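Long-range contacts in aspartate-semialdehyde dehydrogenase 2 (Vibrio cholerae, PDB 2R00), which catalyses the NADPH-dependent reductive dephosphorylation of L-aspartyl-4-phosphate to L-aspartate semialdehyde, a step in lysine, threonine and methionine biosynthesis: residues Cys131-Met136 with Trp218-Ile223; Gln158-Ala163 with Cys235-Val240; Gly164-Asp169 with Ala313-Lys318; Asp290-Gly295 with Leu309-Asp314. All coordinates share one frame; numbering follows the deposited sequence.

Interaction 1 (Cys131-Met136 with Trp218-Ile223)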
loop_
_atom_site.group_PDB
_atom_site.type_symbol
_atom_site.label_atom_id
_atom_site.label_comp_id
_atom_site.label_asym_id
_atom_site.label_seq_id
_atom_site.Cartn_x
_atom_site.Cartn_y
_atom_site.Cartn_z
ATOM N N CYS A 131 -11.668 4.911 12.337
ATOM C CA CYS A 131 -11.672 3.461 12.018
ATOM C C CYS A 131 -10.294 2.956 11.593
ATOM O O CYS A 131 -9.912 1.851 11.957
ATOM C CB CYS A 131 -12.737 3.078 10.975
ATOM S SG CYS A 131 -13.099 1.246 10.851
ATOM N N SER A 132 -9.549 3.780 10.851
ATOM C CA SER A 132 -8.158 3.480 10.513
ATOM C C SER A 132 -7.303 3.181 11.747
ATOM O O SER A 132 -6.529 2.222 11.756
ATOM C CB SER A 132 -7.527 4.653 9.769
ATOM O OG SER A 132 -7.774 4.573 8.381
ATOM N N THR A 133 -7.434 4.023 12.770
ATOM C CA THR A 133 -6.673 3.883 14.014
ATOM C C THR A 133 -7.179 2.695 14.835
ATOM O O THR A 133 -6.385 1.951 15.402
ATOM C CB THR A 133 -6.765 5.159 14.877
ATOM O OG1 THR A 133 -6.451 6.301 14.075
ATOM C CG2 THR A 133 -5.801 5.078 16.059
ATOM N N ILE A 134 -8.498 2.533 14.905
ATOM C CA ILE A 134 -9.101 1.357 15.546
ATOM C C ILE A 134 -8.537 0.055 14.947
ATOM O O ILE A 134 -7.976 -0.772 15.668
ATOM C CB ILE A 134 -10.642 1.372 15.438
ATOM C CG1 ILE A 134 -11.224 2.595 16.162
ATOM C CG2 ILE A 134 -11.241 0.057 16.008
ATOM C CD1 ILE A 134 -12.714 2.835 15.885
ATOM N N GLN A 135 -8.664 -0.093 13.632
ATOM C CA GLN A 135 -8.179 -1.270 12.894
ATOM C C GLN A 135 -6.735 -1.607 13.260
ATOM O O GLN A 135 -6.423 -2.744 13.627
ATOM C CB GLN A 135 -8.186 -0.976 11.393
ATOM C CG GLN A 135 -9.416 -1.357 10.592
ATOM C CD GLN A 135 -9.330 -0.845 9.153
ATOM O OE1 GLN A 135 -10.118 0.018 8.756
ATOM N NE2 GLN A 135 -8.354 -1.351 8.372
ATOM N N MET A 136 -5.857 -0.608 13.143
ATOM C CA MET A 136 -4.424 -0.803 13.337
ATOM C C MET A 136 -4.086 -1.171 14.782
ATOM O O MET A 136 -3.267 -2.062 15.034
ATOM C CB MET A 136 -3.640 0.453 12.903
ATOM C CG MET A 136 -2.118 0.304 13.026
ATOM S SD MET A 136 -1.162 1.730 12.469
ATOM C CE MET A 136 -1.491 2.938 13.746
ATOM N N TRP A 218 -1.133 11.244 16.334
ATOM C CA TRP A 218 -1.577 11.724 17.636
ATOM C C TRP A 218 -2.584 10.774 18.279
ATOM O O TRP A 218 -2.509 10.518 19.488
ATOM C CB TRP A 218 -2.147 13.144 17.520
ATOM C CG TRP A 218 -1.132 14.152 17.032
ATOM C CD1 TRP A 218 0.222 14.156 17.293
ATOM C CD2 TRP A 218 -1.387 15.312 16.228
ATOM N NE1 TRP A 218 0.820 15.238 16.677
ATOM C CE2 TRP A 218 -0.144 15.970 16.032
ATOM C CE3 TRP A 218 -2.546 15.867 15.659
ATOM C CZ2 TRP A 218 -0.026 17.142 15.280
ATOM C CZ3 TRP A 218 -2.423 17.041 14.902
ATOM C CH2 TRP A 218 -1.172 17.658 14.719
ATOM N N GLU A 219 -3.506 10.241 17.478
ATOM C CA GLU A 219 -4.420 9.197 17.962
ATOM C C GLU A 219 -3.676 7.945 18.443
ATOM O O GLU A 219 -3.977 7.422 19.505
ATOM C CB GLU A 219 -5.467 8.837 16.900
ATOM C CG GLU A 219 -6.467 9.965 16.607
ATOM C CD GLU A 219 -7.611 9.543 15.689
ATOM O OE1 GLU A 219 -8.072 8.393 15.784
ATOM O OE2 GLU A 219 -8.075 10.386 14.885
ATOM N N THR A 220 -2.710 7.477 17.658
ATOM C CA THR A 220 -1.944 6.260 17.968
ATOM C C THR A 220 -1.138 6.378 19.267
ATOM O O THR A 220 -1.166 5.476 20.117
ATOM C CB THR A 220 -1.016 5.888 16.782
ATOM O OG1 THR A 220 -1.831 5.569 15.649
ATOM C CG2 THR A 220 -0.129 4.697 17.105
ATOM N N GLN A 221 -0.441 7.505 19.413
ATOM C CA GLN A 221 0.344 7.798 20.615
ATOM C C GLN A 221 -0.517 7.952 21.869
ATOM O O GLN A 221 -0.106 7.529 22.960
ATOM C CB GLN A 221 1.183 9.059 20.397
ATOM C CG GLN A 221 2.329 8.871 19.405
ATOM C CD GLN A 221 3.102 10.152 19.144
ATOM O OE1 GLN A 221 2.599 11.260 19.369
ATOM N NE2 GLN A 221 4.324 10.010 18.650
ATOM N N LYS A 222 -1.685 8.583 21.715
ATOM C CA LYS A 222 -2.655 8.729 22.804
ATOM C C LYS A 222 -3.195 7.376 23.277
ATOM O O LYS A 222 -3.198 7.090 24.478
ATOM C CB LYS A 222 -3.820 9.633 22.386
ATOM C CG LYS A 222 -4.823 9.943 23.492
ATOM C CD LYS A 222 -5.722 11.124 23.127
ATOM C CE LYS A 222 -6.591 11.592 24.304
ATOM N NZ LYS A 222 -7.306 12.890 23.980
ATOM N N ILE A 223 -3.661 6.555 22.345
ATOM C CA ILE A 223 -4.263 5.266 22.697
ATOM C C ILE A 223 -3.243 4.343 23.376
ATOM O O ILE A 223 -3.546 3.744 24.407
ATOM C CB ILE A 223 -4.966 4.602 21.494
ATOM C CG1 ILE A 223 -6.170 5.456 21.077
ATOM C CG2 ILE A 223 -5.440 3.178 21.837
ATOM C CD1 ILE A 223 -6.647 5.251 19.628
#
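Thr133 points at Glu219, Thr220 and Ile223 where the start of helix 131-147 meets the end of helix 211-223 on the alpha/beta dimerisation domain. The segment axes make an angle of 45° and stay 10.2 Å apart, so side chains rather than backbones do the touching. The tight, buried part lies round the two branches of Thr133. OG1 sits beside the backbone N (chi1 -50°), which leaves CG2 anti to that N, and the methyl meets Ile223 CD1 at 3.7 Å while the hydroxyl takes the polar side. A threonine suits this place because it offers one branch of each kind. Beside it, Met136 comes in at about a right angle to Thr220; its long, flexible chain puts CE 3.3 Å from Thr220 OG1, an oxygen engaged with the carbonyl of Met216. Both Met136 and Thr220 also rest on Ile152 of strand 149-159. The looser side is the far flank of helix 211-223, where Trp218 is exposed and Gln221 and Lys222 are partly so. Close by is the catalytic centre, since Cys131, the acyl-thioester nucleophile, opens the first helix. A glutamate suits the approach to that helix start: Glu219 OE2 makes a long, weak ion pair with Arg100, predicted to bind phosphate, while OE1 accepts from the backbone N of Asn130 and from Thr133 OG1 at 3.2 Å, the hydroxyl coming from above the carboxylate plane.

Interaction 2 (Gln158-Ala163 with Cys235-Val240)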
loop_
_atom_site.group_PDB
_atom_site.type_symbol
_atom_site.label_atom_id
_atom_site.label_comp_id
_atom_site.label_asym_id
_atom_site.label_seq_id
_atom_site.Cartn_x
_atom_site.Cartn_y
_atom_site.Cartn_z
ATOM N N GLN A 158 -8.212 4.428 0.999
ATOM C CA GLN A 158 -9.639 4.689 0.918
ATOM C C GLN A 158 -9.952 5.366 -0.409
ATOM O O GLN A 158 -9.068 5.941 -1.040
ATOM C CB GLN A 158 -10.100 5.566 2.090
ATOM C CG GLN A 158 -9.403 6.908 2.176
ATOM C CD GLN A 158 -9.645 7.615 3.502
ATOM O OE1 GLN A 158 -10.757 7.594 4.039
ATOM N NE2 GLN A 158 -8.597 8.240 4.042
ATOM N N SER A 159 -11.218 5.293 -0.815
ATOM C CA SER A 159 -11.684 5.854 -2.087
ATOM C C SER A 159 -11.465 7.359 -2.147
ATOM O O SER A 159 -11.564 8.044 -1.129
ATOM C CB SER A 159 -13.176 5.600 -2.226
ATOM O OG SER A 159 -13.869 6.289 -1.197
ATOM N N VAL A 160 -11.202 7.877 -3.345
ATOM C CA VAL A 160 -11.117 9.330 -3.533
ATOM C C VAL A 160 -12.478 10.020 -3.341
ATOM O O VAL A 160 -12.534 11.159 -2.877
ATOM C CB VAL A 160 -10.420 9.719 -4.881
ATOM C CG1 VAL A 160 -11.205 9.216 -6.090
ATOM C CG2 VAL A 160 -10.177 11.242 -4.966
ATOM N N SER A 161 -13.563 9.303 -3.633
ATOM C CA SER A 161 -14.921 9.881 -3.656
ATOM C C SER A 161 -15.608 9.988 -2.291
ATOM O O SER A 161 -16.544 10.778 -2.123
ATOM C CB SER A 161 -15.819 9.104 -4.622
ATOM O OG SER A 161 -16.236 7.872 -4.055
ATOM N N GLY A 162 -15.153 9.189 -1.328
ATOM C CA GLY A 162 -15.780 9.136 -0.009
ATOM C C GLY A 162 -16.836 8.051 0.109
ATOM O O GLY A 162 -17.403 7.846 1.189
ATOM N N ALA A 163 -17.111 7.362 -0.999
ATOM C CA ALA A 163 -18.020 6.213 -1.002
ATOM C C ALA A 163 -17.251 4.919 -0.717
ATOM O O ALA A 163 -16.039 4.947 -0.478
ATOM C CB ALA A 163 -18.772 6.124 -2.331
ATOM N N CYS A 235 -1.448 8.455 4.013
ATOM C CA CYS A 235 -2.872 8.289 3.804
ATOM C C CYS A 235 -3.156 8.524 2.333
ATOM O O CYS A 235 -3.073 9.651 1.842
ATOM C CB CYS A 235 -3.664 9.225 4.727
ATOM S SG CYS A 235 -3.346 8.839 6.489
ATOM N N VAL A 236 -3.459 7.429 1.640
ATOM C CA VAL A 236 -3.529 7.393 0.186
ATOM C C VAL A 236 -4.969 7.274 -0.291
ATOM O O VAL A 236 -5.767 6.506 0.263
ATOM C CB VAL A 236 -2.676 6.209 -0.362
ATOM C CG1 VAL A 236 -2.949 5.959 -1.823
ATOM C CG2 VAL A 236 -1.205 6.495 -0.165
ATOM N N ARG A 237 -5.313 8.053 -1.310
ATOM C CA ARG A 237 -6.626 7.917 -1.911
ATOM C C ARG A 237 -6.503 7.058 -3.160
ATOM O O ARG A 237 -5.588 7.247 -3.978
ATOM C CB ARG A 237 -7.224 9.280 -2.232
ATOM C CG ARG A 237 -8.557 9.501 -1.549
ATOM C CD ARG A 237 -8.416 10.147 -0.181
ATOM N NE ARG A 237 -9.500 9.767 0.737
ATOM C CZ ARG A 237 -10.739 10.272 0.734
ATOM N NH1 ARG A 237 -11.100 11.190 -0.159
ATOM N NH2 ARG A 237 -11.635 9.846 1.621
ATOM N N VAL A 238 -7.397 6.088 -3.289
ATOM C CA VAL A 238 -7.391 5.242 -4.484
ATOM C C VAL A 238 -8.583 5.542 -5.419
ATOM O O VAL A 238 -9.701 5.775 -4.938
ATOM C CB VAL A 238 -7.160 3.713 -4.172
ATOM C CG1 VAL A 238 -6.993 3.423 -2.684
ATOM C CG2 VAL A 238 -8.190 2.810 -4.849
ATOM N N PRO A 239 -8.332 5.573 -6.750
ATOM C CA PRO A 239 -9.372 5.919 -7.733
ATOM C C PRO A 239 -10.741 5.296 -7.431
ATOM O O PRO A 239 -11.722 6.028 -7.344
ATOM C CB PRO A 239 -8.791 5.405 -9.056
ATOM C CG PRO A 239 -7.308 5.558 -8.878
ATOM C CD PRO A 239 -7.033 5.297 -7.405
ATOM N N VAL A 240 -10.803 3.976 -7.245
ATOM C CA VAL A 240 -12.053 3.300 -6.851
ATOM C C VAL A 240 -11.765 2.226 -5.789
ATOM O O VAL A 240 -10.878 1.401 -5.983
ATOM C CB VAL A 240 -12.790 2.667 -8.072
ATOM C CG1 VAL A 240 -14.219 2.269 -7.697
ATOM C CG2 VAL A 240 -12.806 3.624 -9.282
HETATM O O HOH W 1 -6.213 6.932 3.214
HETATM O O HOH W 2 -13.630 6.680 -5.531
#
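Gln158 and Arg237 cross at a slant on one face of a parallel strand pair, edge strand 230-238 and its neighbour 149-159, in the mixed sheet of the dimerisation domain. Their amide and guanidinium planes lie 77° apart. The Gln158 chain meets the guanidinium at its edge, with CG 3.2 Å from Arg237 NE, and a weak but straight bond runs from Arg237 NH2 to Gln158 OE1 (3.4 Å). Arg237 bends at chi2 (91°), laying its head over the adjoining loop, where Ser159 O sits over the centre of one guanidinium face, 3.0 Å from CZ. Arginine suits the spot because its aliphatic part packs on Val160, whose CB is 3.8 Å from Arg237 CG. Both residues are predicted to bind substrate, so this crossing probably shapes the pocket. In their backbones, Val238 N donates to Gln158 O at 2.8 Å, and past the strand end Val160 N bonds to Val238 O. Ser161 OG accepts from Ala163 N in an ST turn, in the predicted NADP(+) loop. Val238 and Pro239 pack against Phe241 and Tyr242 of the second subunit. Gln158 NE2, bound also to Glu212, donates to a water at 2.8 Å that in turn donates to Val236 O.

Interaction 3 (Gly164-Asp169 with Ala313-Lys318)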
loop_
_atom_site.group_PDB
_atom_site.type_symbol
_atom_site.label_atom_id
_atom_site.label_comp_id
_atom_site.label_asym_id
_atom_site.label_seq_id
_atom_site.Cartn_x
_atom_site.Cartn_y
_atom_site.Cartn_z
ATOM N N GLY A 164 -17.960 3.793 -0.727
ATOM C CA GLY A 164 -17.349 2.485 -0.492
ATOM C C GLY A 164 -17.228 2.086 0.971
ATOM O O GLY A 164 -16.724 1.003 1.282
ATOM N N LYS A 165 -17.707 2.953 1.863
ATOM C CA LYS A 165 -17.598 2.754 3.316
ATOM C C LYS A 165 -18.366 1.525 3.832
ATOM O O LYS A 165 -18.135 1.071 4.957
ATOM C CB LYS A 165 -18.068 4.015 4.065
ATOM C CG LYS A 165 -17.405 5.335 3.645
ATOM C CD LYS A 165 -16.018 5.518 4.254
ATOM C CE LYS A 165 -14.905 5.150 3.278
ATOM N NZ LYS A 165 -14.677 6.178 2.216
ATOM N N ALA A 166 -19.273 1.001 3.006
ATOM C CA ALA A 166 -20.096 -0.160 3.356
ATOM C C ALA A 166 -19.573 -1.462 2.744
ATOM O O ALA A 166 -19.882 -2.550 3.239
ATOM C CB ALA A 166 -21.543 0.074 2.941
ATOM N N GLY A 167 -18.805 -1.343 1.659
ATOM C CA GLY A 167 -18.172 -2.487 0.990
ATOM C C GLY A 167 -19.093 -3.538 0.387
ATOM O O GLY A 167 -18.618 -4.556 -0.131
ATOM N N ILE A 168 -20.406 -3.296 0.454
ATOM C CA ILE A 168 -21.427 -4.241 -0.023
ATOM C C ILE A 168 -22.410 -3.556 -0.992
ATOM O O ILE A 168 -23.354 -4.181 -1.482
ATOM C CB ILE A 168 -22.176 -4.929 1.174
ATOM C CG1 ILE A 168 -22.751 -6.293 0.765
ATOM C CG2 ILE A 168 -23.243 -4.002 1.793
ATOM C CD1 ILE A 168 -22.897 -7.277 1.918
ATOM N N ASP A 169 -22.155 -2.273 -1.271
ATOM C CA ASP A 169 -22.969 -1.447 -2.181
ATOM C C ASP A 169 -24.432 -1.349 -1.733
ATOM O O ASP A 169 -24.854 -0.355 -1.135
ATOM C CB ASP A 169 -22.894 -1.947 -3.639
ATOM C CG ASP A 169 -21.538 -2.558 -3.999
ATOM O OD1 ASP A 169 -20.506 -2.143 -3.426
ATOM O OD2 ASP A 169 -21.512 -3.463 -4.865
ATOM N N ALA A 313 -10.808 -3.609 6.820
ATOM C CA ALA A 313 -12.199 -3.522 7.267
ATOM C C ALA A 313 -13.068 -3.471 6.027
ATOM O O ALA A 313 -12.902 -2.573 5.180
ATOM C CB ALA A 313 -12.428 -2.279 8.103
ATOM N N ASP A 314 -13.976 -4.442 5.902
ATOM C CA ASP A 314 -14.930 -4.457 4.800
ATOM C C ASP A 314 -16.007 -3.401 5.043
ATOM O O ASP A 314 -16.190 -2.498 4.222
ATOM C CB ASP A 314 -15.559 -5.845 4.614
ATOM C CG ASP A 314 -16.456 -5.919 3.386
ATOM O OD1 ASP A 314 -16.100 -5.333 2.332
ATOM O OD2 ASP A 314 -17.524 -6.563 3.478
ATOM N N ASN A 315 -16.702 -3.500 6.175
ATOM C CA ASN A 315 -17.685 -2.483 6.539
ATOM C C ASN A 315 -17.114 -1.496 7.549
ATOM O O ASN A 315 -17.102 -1.752 8.759
ATOM C CB ASN A 315 -18.999 -3.102 7.037
ATOM C CG ASN A 315 -20.148 -2.106 7.039
ATOM O OD1 ASN A 315 -21.250 -2.409 6.578
ATOM N ND2 ASN A 315 -19.892 -0.900 7.546
ATOM N N VAL A 316 -16.653 -0.363 7.026
ATOM C CA VAL A 316 -15.989 0.668 7.822
ATOM C C VAL A 316 -16.907 1.264 8.890
ATOM O O VAL A 316 -16.477 1.507 10.015
ATOM C CB VAL A 316 -15.393 1.786 6.922
ATOM C CG1 VAL A 316 -14.668 2.817 7.759
ATOM C CG2 VAL A 316 -14.431 1.195 5.902
ATOM N N ARG A 317 -18.165 1.489 8.525
ATOM C CA ARG A 317 -19.158 2.045 9.440
ATOM C C ARG A 317 -19.435 1.126 10.633
ATOM O O ARG A 317 -19.567 1.600 11.764
ATOM C CB ARG A 317 -20.455 2.378 8.691
ATOM C CG ARG A 317 -20.250 3.345 7.529
ATOM C CD ARG A 317 -21.555 3.655 6.802
ATOM N NE ARG A 317 -21.328 4.320 5.514
ATOM C CZ ARG A 317 -21.117 5.629 5.350
ATOM N NH1 ARG A 317 -21.108 6.461 6.390
ATOM N NH2 ARG A 317 -20.919 6.115 4.129
ATOM N N LYS A 318 -19.500 -0.182 10.375
ATOM C CA LYS A 318 -19.790 -1.179 11.408
ATOM C C LYS A 318 -18.644 -1.311 12.409
ATOM O O LYS A 318 -18.876 -1.582 13.596
ATOM C CB LYS A 318 -20.148 -2.539 10.782
ATOM C CG LYS A 318 -20.925 -3.461 11.724
ATOM C CD LYS A 318 -21.864 -4.408 10.979
ATOM C CE LYS A 318 -22.884 -5.023 11.935
ATOM N NZ LYS A 318 -23.740 -6.040 11.270
#
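One face of the Arg317 guanidinium is covered by Lys165, whose CB lies 3.5 Å from Arg317 NH2. The two chains cross at about a right angle, so the methylenes of the lysine pack on the flat cation while its charged end leads away from the arginine: bent at chi2 (-79°) and again further out, the chain carries NZ back to the carbonyl of Ala163. Lys165 NZ and Arg317 NH2 lie 6.5 Å apart. The extended arginine also reaches Ala14, Val15 and Thr18 on helix 14-25, linking this contact to the nucleotide-binding domain. A second flat group, the carboxylate of Asp314, brings OD1 to 3.8 Å from Gly167 CA. Glycine fits here because its backbone has positive phi (63°) and no side chain intrudes toward that oxygen. Between these two ends the loop 164-169 closes on the start of helix 316-335. Asn315 occupies the N-cap position, and Val316, in the first turn, has its backbone N spared from the helix ladder; that N donates to Lys165 O at 2.9 Å, the donor tilted 22° from the carbonyl plane. Val316 CB also lies 3.4 Å from Lys165 O, and its side chain touches the catalytic Cys131. Asn315 is predicted to bind NADP(+), and its side chain packs alongside Ala166, whose small methyl group points away from the helix start.

Interaction 4 (Asp290-Gly295 with Leu309-Asp314)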
loop_
_atom_site.group_PDB
_atom_site.type_symbol
_atom_site.label_atom_id
_atom_site.label_comp_id
_atom_site.label_asym_id
_atom_site.label_seq_id
_atom_site.Cartn_x
_atom_site.Cartn_y
_atom_site.Cartn_z
ATOM N N ASP A 290 -18.245 -6.835 12.522
ATOM C CA ASP A 290 -17.186 -5.857 12.699
ATOM C C ASP A 290 -15.979 -6.547 13.321
ATOM O O ASP A 290 -15.822 -6.578 14.550
ATOM C CB ASP A 290 -17.661 -4.707 13.576
ATOM N N HIS A 291 -15.146 -7.128 12.460
ATOM C CA HIS A 291 -13.917 -7.785 12.874
ATOM C C HIS A 291 -12.734 -7.190 12.119
ATOM O O HIS A 291 -12.875 -6.680 11.004
ATOM C CB HIS A 291 -14.000 -9.290 12.611
ATOM C CG HIS A 291 -14.641 -10.071 13.718
ATOM N ND1 HIS A 291 -15.816 -9.681 14.328
ATOM C CD2 HIS A 291 -14.280 -11.235 14.308
ATOM C CE1 HIS A 291 -16.143 -10.564 15.255
ATOM N NE2 HIS A 291 -15.228 -11.518 15.263
ATOM N N VAL A 292 -11.569 -7.258 12.744
ATOM C CA VAL A 292 -10.337 -6.764 12.161
ATOM C C VAL A 292 -9.708 -7.928 11.376
ATOM O O VAL A 292 -9.272 -8.924 11.961
ATOM C CB VAL A 292 -9.411 -6.193 13.270
ATOM C CG1 VAL A 292 -8.029 -5.856 12.742
ATOM C CG2 VAL A 292 -10.059 -4.956 13.904
ATOM N N LEU A 293 -9.716 -7.802 10.050
ATOM C CA LEU A 293 -9.241 -8.842 9.137
ATOM C C LEU A 293 -7.752 -8.635 8.866
ATOM O O LEU A 293 -7.357 -7.589 8.344
ATOM C CB LEU A 293 -10.031 -8.776 7.826
ATOM C CG LEU A 293 -11.459 -9.320 7.636
ATOM C CD1 LEU A 293 -12.182 -9.755 8.918
ATOM C CD2 LEU A 293 -12.296 -8.326 6.835
ATOM N N VAL A 294 -6.933 -9.621 9.243
ATOM C CA VAL A 294 -5.466 -9.510 9.145
ATOM C C VAL A 294 -4.889 -10.599 8.224
ATOM O O VAL A 294 -5.355 -11.736 8.241
ATOM C CB VAL A 294 -4.791 -9.535 10.545
ATOM C CG1 VAL A 294 -3.270 -9.487 10.434
ATOM C CG2 VAL A 294 -5.289 -8.355 11.420
ATOM N N GLY A 295 -3.913 -10.223 7.393
ATOM C CA GLY A 295 -3.233 -11.171 6.495
ATOM C C GLY A 295 -1.856 -10.701 6.065
ATOM O O GLY A 295 -1.391 -9.641 6.503
ATOM N N LEU A 309 2.290 -6.640 8.127
ATOM C CA LEU A 309 0.944 -7.197 8.040
ATOM C C LEU A 309 0.041 -6.203 7.329
ATOM O O LEU A 309 0.342 -5.009 7.288
ATOM C CB LEU A 309 0.377 -7.518 9.434
ATOM C CG LEU A 309 0.210 -6.354 10.428
ATOM C CD1 LEU A 309 -0.949 -6.605 11.354
ATOM C CD2 LEU A 309 1.476 -6.102 11.213
ATOM N N TRP A 310 -1.048 -6.708 6.761
ATOM C CA TRP A 310 -2.110 -5.885 6.203
ATOM C C TRP A 310 -3.382 -6.101 7.000
ATOM O O TRP A 310 -3.651 -7.203 7.473
ATOM C CB TRP A 310 -2.360 -6.235 4.736
ATOM C CG TRP A 310 -1.328 -5.659 3.794
ATOM C CD1 TRP A 310 0.022 -5.889 3.815
ATOM C CD2 TRP A 310 -1.568 -4.779 2.688
ATOM N NE1 TRP A 310 0.636 -5.196 2.795
ATOM C CE2 TRP A 310 -0.316 -4.512 2.085
ATOM C CE3 TRP A 310 -2.720 -4.184 2.150
ATOM C CZ2 TRP A 310 -0.185 -3.679 0.971
ATOM C CZ3 TRP A 310 -2.590 -3.359 1.052
ATOM C CH2 TRP A 310 -1.332 -3.116 0.465
ATOM N N VAL A 311 -4.145 -5.026 7.160
ATOM C CA VAL A 311 -5.335 -5.020 7.994
ATOM C C VAL A 311 -6.455 -4.441 7.156
ATOM O O VAL A 311 -6.286 -3.395 6.524
ATOM C CB VAL A 311 -5.121 -4.151 9.270
ATOM C CG1 VAL A 311 -6.322 -4.241 10.193
ATOM C CG2 VAL A 311 -3.872 -4.564 9.996
ATOM N N VAL A 312 -7.589 -5.135 7.125
ATOM C CA VAL A 312 -8.721 -4.732 6.303
ATOM C C VAL A 312 -9.998 -4.610 7.147
ATOM O O VAL A 312 -10.215 -5.379 8.086
ATOM C CB VAL A 312 -8.919 -5.701 5.086
ATOM C CG1 VAL A 312 -10.231 -5.438 4.368
ATOM C CG2 VAL A 312 -7.759 -5.566 4.089
ATOM N N ALA A 313 -10.808 -3.609 6.820
ATOM C CA ALA A 313 -12.199 -3.522 7.267
ATOM C C ALA A 313 -13.068 -3.471 6.027
ATOM O O ALA A 313 -12.902 -2.573 5.180
ATOM C CB ALA A 313 -12.428 -2.279 8.103
ATOM N N ASP A 314 -13.976 -4.442 5.902
ATOM C CA ASP A 314 -14.930 -4.457 4.800
ATOM C C ASP A 314 -16.007 -3.401 5.043
ATOM O O ASP A 314 -16.190 -2.498 4.222
ATOM C CB ASP A 314 -15.559 -5.845 4.614
ATOM C CG ASP A 314 -16.456 -5.919 3.386
ATOM O OD1 ASP A 314 -16.100 -5.333 2.332
ATOM O OD2 ASP A 314 -17.524 -6.563 3.478
#
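Val292 and Val311 press their CG1 methyls together at 3.5 Å, tighter than usual for carbons, and Val294 adds its own branches beside them. Its CG1, set anti to the backbone N (chi1 177°), lies 3.8 Å from Leu309 CD1, while its CG2 faces Val311 CG2 at 4.3 Å. Beta-branched valines suit such extended strands, and this apolar face is roofed by helix 131-147, where Val138 and Ala139 supply the cover. On the opposite face Leu293 and Val312 sit abreast, CB to CB at 4.3 Å, with Trp310 further along. Here the second subunit packs in, Phe195 of that chain on Leu293 and Ile198 of that chain on Val312, so the face belongs to the dimer interface. Strands 292-300 and 306-313 form a beta hairpin in the mixed sheet of the dimerisation domain. Leu293 with Val312 and Gly295 with Trp310 are hydrogen-bonded antiparallel pairs, with Val294 and Val311 the non-hydrogen-bonded pair between them. Val312 N gives the shortest bond, 2.7 Å to Leu293 O. At the next hydrogen-bonded pair Trp310 N meets Gly295 O at 3.0 Å. The buried indole of Trp310 leads away from strand 292-300, meets the ring of Tyr157 with the planes nearly parallel, and makes a cation-pi contact with Arg296. Toward the polar end, Leu293 CB lies 3.4 Å from Val312 O.

Along the chain the first segments of interactions 1, 2 and 3 come in order before their partners, so these three interleave, while interaction 4 is a local hairpin whose second strand ends in Ala313 and Asp314, shared with interaction 3. Interactions 2 and 4 reach the same mixed sheet, their centres about 17 Å apart, and both touch the second subunit; interaction 1 places its helices against that sheet. Interactions 3 and 4 are closest, with centres about 12 Å apart. Cys131 SG packs against Val316 O, joining interactions 1 and 3. Catalytic cysteine, predicted substrate residues and predicted NADP(+) residues are thus brought together by one tied set of helices and strands.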